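Long-range contacts in pks18 (Mycobacterium tuberculosis, PDB 1TED), which probably extends medium- and long-chain acyl-CoA starters with malonyl-CoA to make tri- and tetraketide alpha-pyrones, working as a homodimeric type III polyketide synthase: residues L38-P43 with L352-E357; A311-G316 with F344-S349; T260-V265 with E276-L281. All blocks are in the same frame, centred on the assembly; numbering follows the deposited sequence.

Contact 1. Residues L38-P43 with L352-E357; sequences LATGTP and LIFVLE
Thr40, with chi1 at -84°, turns its methyl CG2 anti to the backbone N and keeps its hydroxyl beside that N, an arrangement that lays the methyl on Phe354 and faces the oxygen to Glu357. The Glu357 chain is extended (chi1 178°) and carries its carboxylate from helix 349-361 across to the strand. There OE1 accepts a weak hydrogen bond from Thr40 OG1 at 3.1 Å. OE2 instead receives two waters: one, 2.7 Å from Glu357 OE2, also reaches Leu38 O weakly, and the other accepts from Thr40 N at 2.7 Å while donating to Glu357 OE2. A glutamate is long enough to reach both the hydroxyl and these waters, which connect it to the backbone of strand 32-41.

The remaining contact is apolar. Thr40 CG2 lies over one face of the Phe354 ring in a CH-pi contact, modelled too tightly for its exact spacing to be trusted, while Thr42 CG2 and Gly41 O lie at the ring edge. Two residues before Thr40, Leu38 spreads its branches over the helix: CG meets Ile353 CG2 at 4.0 Å, and CD2 rests on Glu357 CB at 3.6 Å. Strand and helix axes approach to 8.6 Å, crossing at -118°. Helix 349-361, of the inner helical layer of the thiolase fold, packs on the sheet that holds strand 32-41, with helix 102-125 on the other face at Ala39. Leu38 CD2 thus lies against the aliphatic part of the Glu357 chain, while the carboxylate, held by one weak hydroxyl bond and two waters, probably keeps its negative charge.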
ATOM      1  N   LEU A  38       9.551 -15.173  13.122  1.00 30.58           N
ATOM      2  CA  LEU A  38       8.981 -13.971  13.714  1.00 31.42           C
ATOM      3  C   LEU A  38      10.019 -13.251  14.569  1.00 30.68           C
ATOM      4  O   LEU A  38      10.618 -13.843  15.474  1.00 32.01           O
ATOM      5  CB  LEU A  38       7.767 -14.346  14.572  1.00 31.59           C
ATOM      6  CG  LEU A  38       6.956 -13.258  15.294  1.00 33.90           C
ATOM      7  CD1 LEU A  38       5.691 -13.880  15.836  1.00 33.22           C
ATOM      8  CD2 LEU A  38       7.749 -12.628  16.435  1.00 35.31           C
ATOM      9  N   ALA A  39      10.216 -11.967  14.294  1.00 29.86           N
ATOM     10  CA  ALA A  39      11.178 -11.165  15.040  1.00 29.08           C
ATOM     11  C   ALA A  39      10.550  -9.851  15.462  1.00 29.21           C
ATOM     12  O   ALA A  39       9.626  -9.339  14.821  1.00 28.68           O
ATOM     13  CB  ALA A  39      12.420 -10.901  14.211  1.00 29.56           C
ATOM     14  N   THR A  40      11.093  -9.297  16.533  1.00 27.56           N
ATOM     15  CA  THR A  40      10.593  -8.064  17.105  1.00 30.09           C
ATOM     16  C   THR A  40      11.717  -7.067  17.382  1.00 29.97           C
ATOM     17  O   THR A  40      12.843  -7.457  17.690  1.00 31.52           O
ATOM     18  CB  THR A  40       9.856  -8.408  18.404  1.00 31.13           C
ATOM     19  OG1 THR A  40       8.509  -8.808  18.095  1.00 32.96           O
ATOM     20  CG2 THR A  40       9.888  -7.255  19.355  1.00 32.83           C
ATOM     21  N   GLY A  41      11.411  -5.780  17.290  1.00 30.00           N
ATOM     22  CA  GLY A  41      12.439  -4.791  17.539  1.00 30.06           C
ATOM     23  C   GLY A  41      11.961  -3.359  17.661  1.00 31.38           C
ATOM     24  O   GLY A  41      10.934  -2.967  17.104  1.00 32.06           O
ATOM     25  N   THR A  42      12.737  -2.560  18.381  1.00 32.13           N
ATOM     26  CA  THR A  42      12.395  -1.162  18.588  1.00 32.87           C
ATOM     27  C   THR A  42      13.680  -0.380  18.795  1.00 33.66           C
ATOM     28  O   THR A  42      14.738  -0.970  19.019  1.00 33.40           O
ATOM     29  CB  THR A  42      11.551  -0.989  19.874  1.00 33.53           C
ATOM     30  OG1 THR A  42      12.396  -1.172  21.016  1.00 30.70           O
ATOM     31  CG2 THR A  42      10.437  -2.019  19.939  1.00 30.41           C
ATOM     32  N   PRO A  43      13.616   0.958  18.687  1.00 34.79           N
ATOM     33  CA  PRO A  43      14.847   1.723  18.911  1.00 35.85           C
ATOM     34  C   PRO A  43      15.268   1.482  20.363  1.00 37.33           C
ATOM     35  O   PRO A  43      14.455   1.029  21.181  1.00 37.30           O
ATOM     36  CB  PRO A  43      14.431   3.172  18.632  1.00 33.92           C
ATOM     37  CG  PRO A  43      12.933   3.146  18.625  1.00 34.83           C
ATOM     38  CD  PRO A  43      12.578   1.803  18.080  1.00 33.83           C
ATOM     39  N   LEU A 352       0.387  -5.872  17.221  1.00 28.58           N
ATOM     40  CA  LEU A 352      -0.221  -7.183  17.161  1.00 25.84           C
ATOM     41  C   LEU A 352       0.867  -8.260  17.101  1.00 24.65           C
ATOM     42  O   LEU A 352       0.746  -9.307  17.727  1.00 21.70           O
ATOM     43  CB  LEU A 352      -1.141  -7.254  15.937  1.00 27.74           C
ATOM     44  CG  LEU A 352      -2.332  -8.210  15.988  1.00 30.44           C
ATOM     45  CD1 LEU A 352      -3.059  -8.063  17.312  1.00 26.62           C
ATOM     46  CD2 LEU A 352      -3.270  -7.907  14.817  1.00 30.84           C
ATOM     47  N   ILE A 353       1.949  -7.997  16.376  1.00 24.73           N
ATOM     48  CA  ILE A 353       3.009  -9.000  16.265  1.00 24.99           C
ATOM     49  C   ILE A 353       3.849  -9.148  17.542  1.00 24.22           C
ATOM     50  O   ILE A 353       4.355 -10.230  17.826  1.00 19.89           O
ATOM     51  CB  ILE A 353       3.897  -8.725  15.026  1.00 25.97           C
ATOM     52  CG1 ILE A 353       3.042  -8.853  13.760  1.00 24.63           C
ATOM     53  CG2 ILE A 353       5.034  -9.725  14.953  1.00 23.96           C
ATOM     54  CD1 ILE A 353       3.712  -8.367  12.504  1.00 30.72           C
ATOM     55  N   PHE A 354       3.976  -8.072  18.319  1.00 25.50           N
ATOM     56  CA  PHE A 354       4.701  -8.144  19.588  1.00 26.42           C
ATOM     57  C   PHE A 354       3.873  -9.048  20.489  1.00 27.69           C
ATOM     58  O   PHE A 354       4.402  -9.844  21.261  1.00 28.31           O
ATOM     59  CB  PHE A 354       4.805  -6.771  20.247  1.00 26.99           C
ATOM     60  CG  PHE A 354       6.069  -6.034  19.932  1.00 28.97           C
ATOM     61  CD1 PHE A 354       6.439  -5.784  18.618  1.00 29.24           C
ATOM     62  CD2 PHE A 354       6.855  -5.520  20.958  1.00 30.64           C
ATOM     63  CE1 PHE A 354       7.577  -5.024  18.324  1.00 30.50           C
ATOM     64  CE2 PHE A 354       7.995  -4.758  20.680  1.00 32.62           C
ATOM     65  CZ  PHE A 354       8.355  -4.508  19.354  1.00 30.70           C
ATOM     66  N   VAL A 355       2.557  -8.912  20.372  1.00 28.31           N
ATOM     67  CA  VAL A 355       1.625  -9.702  21.158  1.00 26.55           C
ATOM     68  C   VAL A 355       1.737 -11.188  20.864  1.00 26.45           C
ATOM     69  O   VAL A 355       1.774 -12.011  21.779  1.00 27.16           O
ATOM     70  CB  VAL A 355       0.184  -9.236  20.899  1.00 25.40           C
ATOM     71  CG1 VAL A 355      -0.810 -10.234  21.482  1.00 26.16           C
ATOM     72  CG2 VAL A 355      -0.015  -7.871  21.527  1.00 25.52           C
ATOM     73  N   LEU A 356       1.791 -11.521  19.581  1.00 26.85           N
ATOM     74  CA  LEU A 356       1.893 -12.897  19.124  1.00 26.53           C
ATOM     75  C   LEU A 356       3.190 -13.541  19.618  1.00 27.18           C
ATOM     76  O   LEU A 356       3.182 -14.693  20.050  1.00 27.11           O
ATOM     77  CB  LEU A 356       1.787 -12.919  17.588  1.00 28.25           C
ATOM     78  CG  LEU A 356       1.583 -14.198  16.760  1.00 31.42           C
ATOM     79  CD1 LEU A 356       2.886 -14.936  16.667  1.00 34.18           C
ATOM     80  CD2 LEU A 356       0.508 -15.089  17.367  1.00 32.11           C
ATOM     81  N   GLU A 357       4.297 -12.795  19.587  1.00 28.58           N
ATOM     82  CA  GLU A 357       5.583 -13.327  20.049  1.00 30.45           C
ATOM     83  C   GLU A 357       5.573 -13.756  21.522  1.00 30.64           C
ATOM     84  O   GLU A 357       6.204 -14.739  21.883  1.00 30.24           O
ATOM     85  CB  GLU A 357       6.718 -12.307  19.825  1.00 31.69           C
ATOM     86  CG  GLU A 357       8.097 -12.783  20.339  1.00 30.93           C
ATOM     87  CD  GLU A 357       9.237 -11.841  19.972  1.00 32.33           C
ATOM     88  OE1 GLU A 357       9.247 -10.683  20.434  1.00 32.61           O
ATOM     89  OE2 GLU A 357      10.130 -12.257  19.208  1.00 33.96           O
TER
HETATM   90  O   HOH W   1      10.378 -14.863  18.624  1.00 59.72           O
HETATM   91  O   HOH W   2      12.230 -11.074  18.238  1.00 27.31           O

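Contact 2. Residues A311-G316 with F344-S349; sequences AIHPGG and FGNMLS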
ATOM      1  N   ALA A 311      -5.211 -12.233  21.011  1.00 27.10           N
ATOM      2  CA  ALA A 311      -4.215 -11.231  20.640  1.00 27.77           C
ATOM      3  C   ALA A 311      -4.961  -9.978  20.200  1.00 27.77           C
ATOM      4  O   ALA A 311      -5.118  -9.700  19.004  1.00 29.68           O
ATOM      5  CB  ALA A 311      -3.314 -11.761  19.507  1.00 24.67           C
ATOM      6  N   ILE A 312      -5.437  -9.232  21.189  1.00 27.96           N
ATOM      7  CA  ILE A 312      -6.176  -8.009  20.943  1.00 27.10           C
ATOM      8  C   ILE A 312      -5.206  -6.861  20.734  1.00 28.53           C
ATOM      9  O   ILE A 312      -4.328  -6.632  21.561  1.00 29.62           O
ATOM     10  CB  ILE A 312      -7.088  -7.678  22.139  1.00 27.67           C
ATOM     11  CG1 ILE A 312      -8.091  -8.821  22.352  1.00 26.19           C
ATOM     12  CG2 ILE A 312      -7.780  -6.336  21.911  1.00 25.57           C
ATOM     13  CD1 ILE A 312      -8.949  -8.667  23.591  1.00 27.34           C
ATOM     14  N   HIS A 313      -5.357  -6.141  19.627  1.00 28.58           N
ATOM     15  CA  HIS A 313      -4.474  -5.019  19.369  1.00 28.20           C
ATOM     16  C   HIS A 313      -4.419  -4.086  20.576  1.00 29.13           C
ATOM     17  O   HIS A 313      -5.426  -3.485  20.951  1.00 27.75           O
ATOM     18  CB  HIS A 313      -4.933  -4.210  18.162  1.00 26.79           C
ATOM     19  CG  HIS A 313      -4.163  -2.940  17.996  1.00 26.27           C
ATOM     20  ND1 HIS A 313      -2.807  -2.929  17.739  1.00 27.39           N
ATOM     21  CD2 HIS A 313      -4.518  -1.649  18.190  1.00 26.31           C
ATOM     22  CE1 HIS A 313      -2.360  -1.687  17.793  1.00 26.43           C
ATOM     23  NE2 HIS A 313      -3.379  -0.892  18.067  1.00 30.99           N
ATOM     24  N   PRO A 314      -3.232  -3.946  21.190  1.00 30.29           N
ATOM     25  CA  PRO A 314      -3.074  -3.072  22.359  1.00 29.47           C
ATOM     26  C   PRO A 314      -2.915  -1.604  21.983  1.00 29.34           C
ATOM     27  O   PRO A 314      -1.879  -1.001  22.227  1.00 31.40           O
ATOM     28  CB  PRO A 314      -1.843  -3.647  23.049  1.00 30.14           C
ATOM     29  CG  PRO A 314      -1.018  -4.143  21.894  1.00 28.86           C
ATOM     30  CD  PRO A 314      -2.025  -4.766  20.967  1.00 28.89           C
ATOM     31  N   GLY A 315      -3.965  -1.030  21.404  1.00 29.20           N
ATOM     32  CA  GLY A 315      -3.920   0.357  20.985  1.00 27.61           C
ATOM     33  C   GLY A 315      -4.073   1.343  22.119  1.00 29.17           C
ATOM     34  O   GLY A 315      -3.776   2.526  21.961  1.00 29.97           O
ATOM     35  N   GLY A 316      -4.525   0.862  23.270  1.00 28.52           N
ATOM     36  CA  GLY A 316      -4.711   1.738  24.413  1.00 26.57           C
ATOM     37  C   GLY A 316      -5.708   1.139  25.385  1.00 26.44           C
ATOM     38  O   GLY A 316      -6.512   0.285  25.006  1.00 25.83           O
ATOM     39  N   PHE A 344       5.505  -0.950  25.703  1.00 22.85           N
ATOM     40  CA  PHE A 344       5.797  -0.285  24.435  1.00 25.36           C
ATOM     41  C   PHE A 344       4.849   0.815  23.996  1.00 26.57           C
ATOM     42  O   PHE A 344       5.177   1.597  23.101  1.00 27.62           O
ATOM     43  CB  PHE A 344       5.856  -1.342  23.328  1.00 24.30           C
ATOM     44  CG  PHE A 344       6.876  -2.412  23.578  1.00 26.20           C
ATOM     45  CD1 PHE A 344       8.234  -2.154  23.396  1.00 26.96           C
ATOM     46  CD2 PHE A 344       6.490  -3.660  24.048  1.00 26.02           C
ATOM     47  CE1 PHE A 344       9.193  -3.130  23.684  1.00 28.79           C
ATOM     48  CE2 PHE A 344       7.438  -4.641  24.340  1.00 27.42           C
ATOM     49  CZ  PHE A 344       8.792  -4.376  24.159  1.00 27.49           C
ATOM     50  N   GLY A 345       3.679   0.887  24.619  1.00 28.44           N
ATOM     51  CA  GLY A 345       2.705   1.880  24.211  1.00 28.84           C
ATOM     52  C   GLY A 345       2.069   1.291  22.965  1.00 29.80           C
ATOM     53  O   GLY A 345       2.091   0.073  22.792  1.00 29.38           O
ATOM     54  N   ASN A 346       1.514   2.136  22.098  1.00 29.90           N
ATOM     55  CA  ASN A 346       0.876   1.667  20.871  1.00 29.46           C
ATOM     56  C   ASN A 346       1.791   1.938  19.687  1.00 30.42           C
ATOM     57  O   ASN A 346       2.054   3.093  19.342  1.00 30.68           O
ATOM     58  CB  ASN A 346      -0.469   2.371  20.671  1.00 30.49           C
ATOM     59  CG  ASN A 346      -1.101   2.069  19.310  1.00 31.07           C
ATOM     60  OD1 ASN A 346      -0.824   1.043  18.689  1.00 32.49           O
ATOM     61  ND2 ASN A 346      -1.968   2.958  18.858  1.00 30.20           N
ATOM     62  N   MET A 347       2.278   0.864  19.071  1.00 29.73           N
ATOM     63  CA  MET A 347       3.178   0.981  17.930  1.00 29.05           C
ATOM     64  C   MET A 347       2.446   0.670  16.634  1.00 27.47           C
ATOM     65  O   MET A 347       3.023   0.145  15.686  1.00 25.50           O
ATOM     66  CB  MET A 347       4.365   0.032  18.095  1.00 29.57           C
ATOM     67  CG  MET A 347       5.123   0.191  19.401  1.00 28.56           C
ATOM     68  SD  MET A 347       5.944  -1.363  19.769  1.00 32.51           S
ATOM     69  CE  MET A 347       7.362  -0.824  20.517  1.00 33.72           C
ATOM     70  N   LEU A 348       1.159   0.990  16.614  1.00 28.19           N
ATOM     71  CA  LEU A 348       0.336   0.786  15.434  1.00 28.24           C
ATOM     72  C   LEU A 348       0.362  -0.660  14.911  1.00 27.01           C
ATOM     73  O   LEU A 348       0.188  -1.599  15.691  1.00 27.21           O
ATOM     74  CB  LEU A 348       0.770   1.787  14.352  1.00 29.20           C
ATOM     75  CG  LEU A 348       0.224   3.219  14.501  1.00 32.89           C
ATOM     76  CD1 LEU A 348       0.189   3.637  15.947  1.00 35.22           C
ATOM     77  CD2 LEU A 348       1.062   4.189  13.700  1.00 32.93           C
ATOM     78  N   SER A 349       0.582  -0.834  13.607  1.00 25.49           N
ATOM     79  CA  SER A 349       0.595  -2.161  12.991  1.00 25.56           C
ATOM     80  C   SER A 349       1.507  -3.179  13.652  1.00 25.24           C
ATOM     81  O   SER A 349       1.223  -4.370  13.648  1.00 25.36           O
ATOM     82  CB  SER A 349       0.972  -2.053  11.513  1.00 27.30           C
ATOM     83  OG  SER A 349       2.233  -1.427  11.341  1.00 27.97           O
TER
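His313 and Asn346 meet side chain to side chain. The amide oxygen Asn346 OD1 comes to the edge of the imidazole, near its plane and 3.3 Å from His313 CE1, with NE2 equally close. The two side chains cross at about a right angle, and ring and amide planes are 69° apart. In both residues CG stands anti to the backbone N (chi1 172° in each), which sends the groups outward from their loops to meet. Leu348 O, approaching obliquely, lies 3.3 Å from His313 CE1, so the CE1 corner of the ring has two oxygens beside it.

One hydrogen bond, internal to the loop, steadies the amide. Leu348 N donates to Asn346 OD1 at 2.9 Å from well above the carbonyl plane, closing an Asx turn. An asparagine suits the place because its amide oxygen can close the turn in its own loop while lying beside the imidazole edge.

Backbone packing does the rest. Pro314 centres an inverse gamma turn that brings Gly315 under the amide, with Gly315 O 3.6 Å from Asn346 CB. Gly315 N lies over one face of the imidazole, and the lack of a side chain there leaves room for His313 CD2. Gly345 takes positive phi as helix 335-344 ends, a conformation glycine adopts readily.

His313 also lies about 3 Å, between nearest side-chain atoms, from Cys175, the probable nucleophile, while Leu348 touches the bound myristic acid. The arrangement is consistent with the Cys-His-Asn catalytic triad of chalcone synthases and other type III polyketide synthases.

Contact 3. Residues T260-V265 with E276-L281; sequences TEDGIV and ELSENL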
ATOM      1  N   THR A 260     -19.077   4.329  10.783  1.00 35.95           N
ATOM      2  CA  THR A 260     -17.991   4.510  11.742  1.00 34.94           C
ATOM      3  C   THR A 260     -16.795   5.196  11.090  1.00 34.39           C
ATOM      4  O   THR A 260     -15.694   5.198  11.640  1.00 34.57           O
ATOM      5  CB  THR A 260     -17.531   3.156  12.336  1.00 34.54           C
ATOM      6  OG1 THR A 260     -17.078   2.302  11.281  1.00 31.92           O
ATOM      7  CG2 THR A 260     -18.684   2.477  13.087  1.00 30.92           C
ATOM      8  N   GLU A 261     -17.018   5.791   9.922  1.00 33.81           N
ATOM      9  CA  GLU A 261     -15.945   6.463   9.193  1.00 34.69           C
ATOM     10  C   GLU A 261     -15.128   7.436  10.026  1.00 33.03           C
ATOM     11  O   GLU A 261     -13.922   7.567   9.831  1.00 34.00           O
ATOM     12  CB  GLU A 261     -16.499   7.196   7.975  1.00 37.48           C
ATOM     13  CG  GLU A 261     -16.743   6.304   6.776  1.00 46.77           C
ATOM     14  CD  GLU A 261     -17.096   7.086   5.516  1.00 52.28           C
ATOM     15  OE1 GLU A 261     -18.252   7.552   5.391  1.00 55.08           O
ATOM     16  OE2 GLU A 261     -16.202   7.246   4.654  1.00 55.55           O
ATOM     17  N   ASP A 262     -15.781   8.109  10.964  1.00 30.59           N
ATOM     18  CA  ASP A 262     -15.104   9.094  11.798  1.00 28.12           C
ATOM     19  C   ASP A 262     -14.334   8.469  12.941  1.00 26.26           C
ATOM     20  O   ASP A 262     -13.758   9.184  13.761  1.00 26.24           O
ATOM     21  CB  ASP A 262     -16.128  10.079  12.367  1.00 31.65           C
ATOM     22  CG  ASP A 262     -16.955   9.475  13.493  1.00 32.66           C
ATOM     23  OD1 ASP A 262     -17.287   8.274  13.421  1.00 34.37           O
ATOM     24  OD2 ASP A 262     -17.280  10.205  14.450  1.00 39.08           O
ATOM     25  N   GLY A 263     -14.322   7.143  12.997  1.00 25.25           N
ATOM     26  CA  GLY A 263     -13.635   6.456  14.081  1.00 25.40           C
ATOM     27  C   GLY A 263     -12.126   6.629  14.140  1.00 25.97           C
ATOM     28  O   GLY A 263     -11.591   7.074  15.160  1.00 24.93           O
ATOM     29  N   ILE A 264     -11.439   6.255  13.061  1.00 25.16           N
ATOM     30  CA  ILE A 264      -9.983   6.370  12.984  1.00 24.80           C
ATOM     31  C   ILE A 264      -9.630   7.161  11.732  1.00 24.43           C
ATOM     32  O   ILE A 264      -9.784   6.670  10.612  1.00 25.50           O
ATOM     33  CB  ILE A 264      -9.303   4.971  12.911  1.00 24.81           C
ATOM     34  CG1 ILE A 264      -9.616   4.176  14.178  1.00 24.40           C
ATOM     35  CG2 ILE A 264      -7.784   5.128  12.721  1.00 24.54           C
ATOM     36  CD1 ILE A 264      -9.199   2.717  14.129  1.00 21.91           C
ATOM     37  N   VAL A 265      -9.167   8.389  11.922  0.50 22.93           N
ATOM     38  CA  VAL A 265      -8.820   9.238  10.801  0.50 22.59           C
ATOM     39  C   VAL A 265      -7.328   9.513  10.728  0.50 23.42           C
ATOM     40  O   VAL A 265      -6.719   9.980  11.690  0.50 20.97           O
ATOM     41  CB  VAL A 265      -9.587  10.568  10.875  0.50 22.98           C
ATOM     42  CG1 VAL A 265      -9.129  11.507   9.786  1.00 24.72           C
ATOM     43  CG2 VAL A 265     -11.062  10.308  10.726  1.00 23.77           C
ATOM     44  N   GLU A 276      -6.510  11.068  14.065  1.00 32.58           N
ATOM     45  CA  GLU A 276      -7.597  11.662  14.840  1.00 33.99           C
ATOM     46  C   GLU A 276      -8.595  10.567  15.213  1.00 32.96           C
ATOM     47  O   GLU A 276      -9.202   9.943  14.337  1.00 30.24           O
ATOM     48  CB  GLU A 276      -8.293  12.768  14.033  1.00 34.03           C
ATOM     49  CG  GLU A 276      -7.366  13.925  13.666  1.00 36.21           C
ATOM     50  CD  GLU A 276      -7.895  14.753  12.509  1.00 38.83           C
ATOM     51  OE1 GLU A 276      -8.804  14.263  11.798  1.00 42.32           O
ATOM     52  OE2 GLU A 276      -7.395  15.881  12.298  1.00 38.69           O
ATOM     53  N   LEU A 277      -8.738  10.340  16.520  1.00 31.79           N
ATOM     54  CA  LEU A 277      -9.639   9.325  17.059  1.00 31.13           C
ATOM     55  C   LEU A 277     -10.927   9.943  17.597  1.00 33.18           C
ATOM     56  O   LEU A 277     -10.910  11.007  18.226  1.00 34.16           O
ATOM     57  CB  LEU A 277      -8.933   8.553  18.172  1.00 28.93           C
ATOM     58  CG  LEU A 277      -7.616   7.896  17.753  1.00 30.02           C
ATOM     59  CD1 LEU A 277      -6.907   7.335  18.966  1.00 28.71           C
ATOM     60  CD2 LEU A 277      -7.896   6.806  16.729  1.00 26.36           C
ATOM     61  N   SER A 278     -12.040   9.268  17.343  1.00 33.64           N
ATOM     62  CA  SER A 278     -13.346   9.730  17.784  1.00 36.02           C
ATOM     63  C   SER A 278     -13.665   9.294  19.216  1.00 37.51           C
ATOM     64  O   SER A 278     -13.179   8.260  19.688  1.00 35.89           O
ATOM     65  CB  SER A 278     -14.421   9.194  16.840  1.00 36.51           C
ATOM     66  OG  SER A 278     -15.702   9.238  17.446  1.00 38.12           O
ATOM     67  N   GLU A 279     -14.481  10.090  19.904  1.00 37.36           N
ATOM     68  CA  GLU A 279     -14.879   9.767  21.270  1.00 38.49           C
ATOM     69  C   GLU A 279     -15.707   8.480  21.203  1.00 36.79           C
ATOM     70  O   GLU A 279     -15.737   7.695  22.149  1.00 36.96           O
ATOM     71  CB  GLU A 279     -15.719  10.910  21.868  1.00 42.22           C
ATOM     72  CG  GLU A 279     -14.993  12.260  21.969  1.00 50.26           C
ATOM     73  CD  GLU A 279     -13.915  12.302  23.064  1.00 54.87           C
ATOM     74  OE1 GLU A 279     -13.473  11.216  23.522  1.00 55.84           O
ATOM     75  OE2 GLU A 279     -13.506  13.428  23.453  1.00 54.16           O
ATOM     76  N   ASN A 280     -16.361   8.273  20.063  1.00 34.36           N
ATOM     77  CA  ASN A 280     -17.197   7.099  19.814  1.00 33.56           C
ATOM     78  C   ASN A 280     -16.434   5.812  19.451  1.00 32.41           C
ATOM     79  O   ASN A 280     -17.059   4.756  19.325  1.00 31.98           O
ATOM     80  CB  ASN A 280     -18.179   7.380  18.671  1.00 35.37           C
ATOM     81  CG  ASN A 280     -19.141   8.514  18.971  1.00 38.53           C
ATOM     82  OD1 ASN A 280     -19.812   9.016  18.066  1.00 40.71           O
ATOM     83  ND2 ASN A 280     -19.224   8.921  20.237  1.00 39.46           N
ATOM     84  N   LEU A 281     -15.112   5.885  19.277  1.00 29.77           N
ATOM     85  CA  LEU A 281     -14.332   4.696  18.895  1.00 29.58           C
ATOM     86  C   LEU A 281     -14.565   3.496  19.800  1.00 28.06           C
ATOM     87  O   LEU A 281     -14.857   2.404  19.320  1.00 27.49           O
ATOM     88  CB  LEU A 281     -12.821   4.986  18.869  1.00 29.80           C
ATOM     89  CG  LEU A 281     -11.940   4.256  17.837  1.00 30.37           C
ATOM     90  CD1 LEU A 281     -10.507   4.186  18.347  1.00 27.65           C
ATOM     91  CD2 LEU A 281     -12.451   2.864  17.555  1.00 27.03           C
TER
HETATM   92  O   HOH W   3     -11.765  11.087  14.145  1.00 40.21           O
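Glu276 O is gripped by two donors: Val265 N, at 2.9 Å, and a water that also donates to Asp262 O. This water, 2.8 Å from Glu276 O, ties the turn at Asp262 to the edge of the strand pair. The reciprocal bond, Glu276 N to Val265 O, is short at 2.6 Å, nearly straight (167°) and in the carbonyl plane. Ser278 N then donates to Gly263 O at 3.1 Å, so the non-hydrogen-bonded pair Ile264 and Leu277 is bracketed by bonds on both sides.

These strands form a two-stranded antiparallel beta hairpin, 264-269 with 272-277, separate from the large mixed sheet. A type I turn from Thr260 to Gly263 leads into it, and Gly263, lacking a side chain, keeps clear of Thr260 O. A second type I turn, Ser278 to Leu281, leads out into helix 281-299. Serine suits that exit: Ser278 OG, anti to its own backbone N (chi1 161°), accepts from Asn280 N at 2.9 Å as a cap.

On the face bearing Ile264 and Leu277, the two side chains lie side by side, Ile264 CG1 being 4.0 Å from Leu277 CD2, with Leu281 nearby. On the other face Val265 CG1 touches Glu276 OE1 at 3.4 Å. Asp262 OD1 is hydrogen-bonded to Tyr284 OH on helix 281-299. Glu261 makes a salt bridge to Lys157 of the second subunit, whose Arg103 packs on Val265.

In the fold
Contacts 1 and 2 adjoin, with centres about 11 Å apart: Thr42 CG2 packs on Met347 CE at 3.3 Å, and the rings of Phe354 and Phe344 meet edge to face. Helix 349-361 follows directly on the loop that carries Asn346, so the helix that packs on strand 32-41 begins right after the loop beside the probable catalytic centre. Contact 3 stands apart, its nearest atoms about 6 Å from contact 2 and about 12 Å from contact 1. Even so, the side chain of Ile264 comes within about 6 Å of that of Cys175 and about 8 Å of the bound myristic acid. Contacts 2 and 3 therefore both border the active-site region, whereas the side chain of Ile353 in contact 1 remains about 11 Å from that of Cys175.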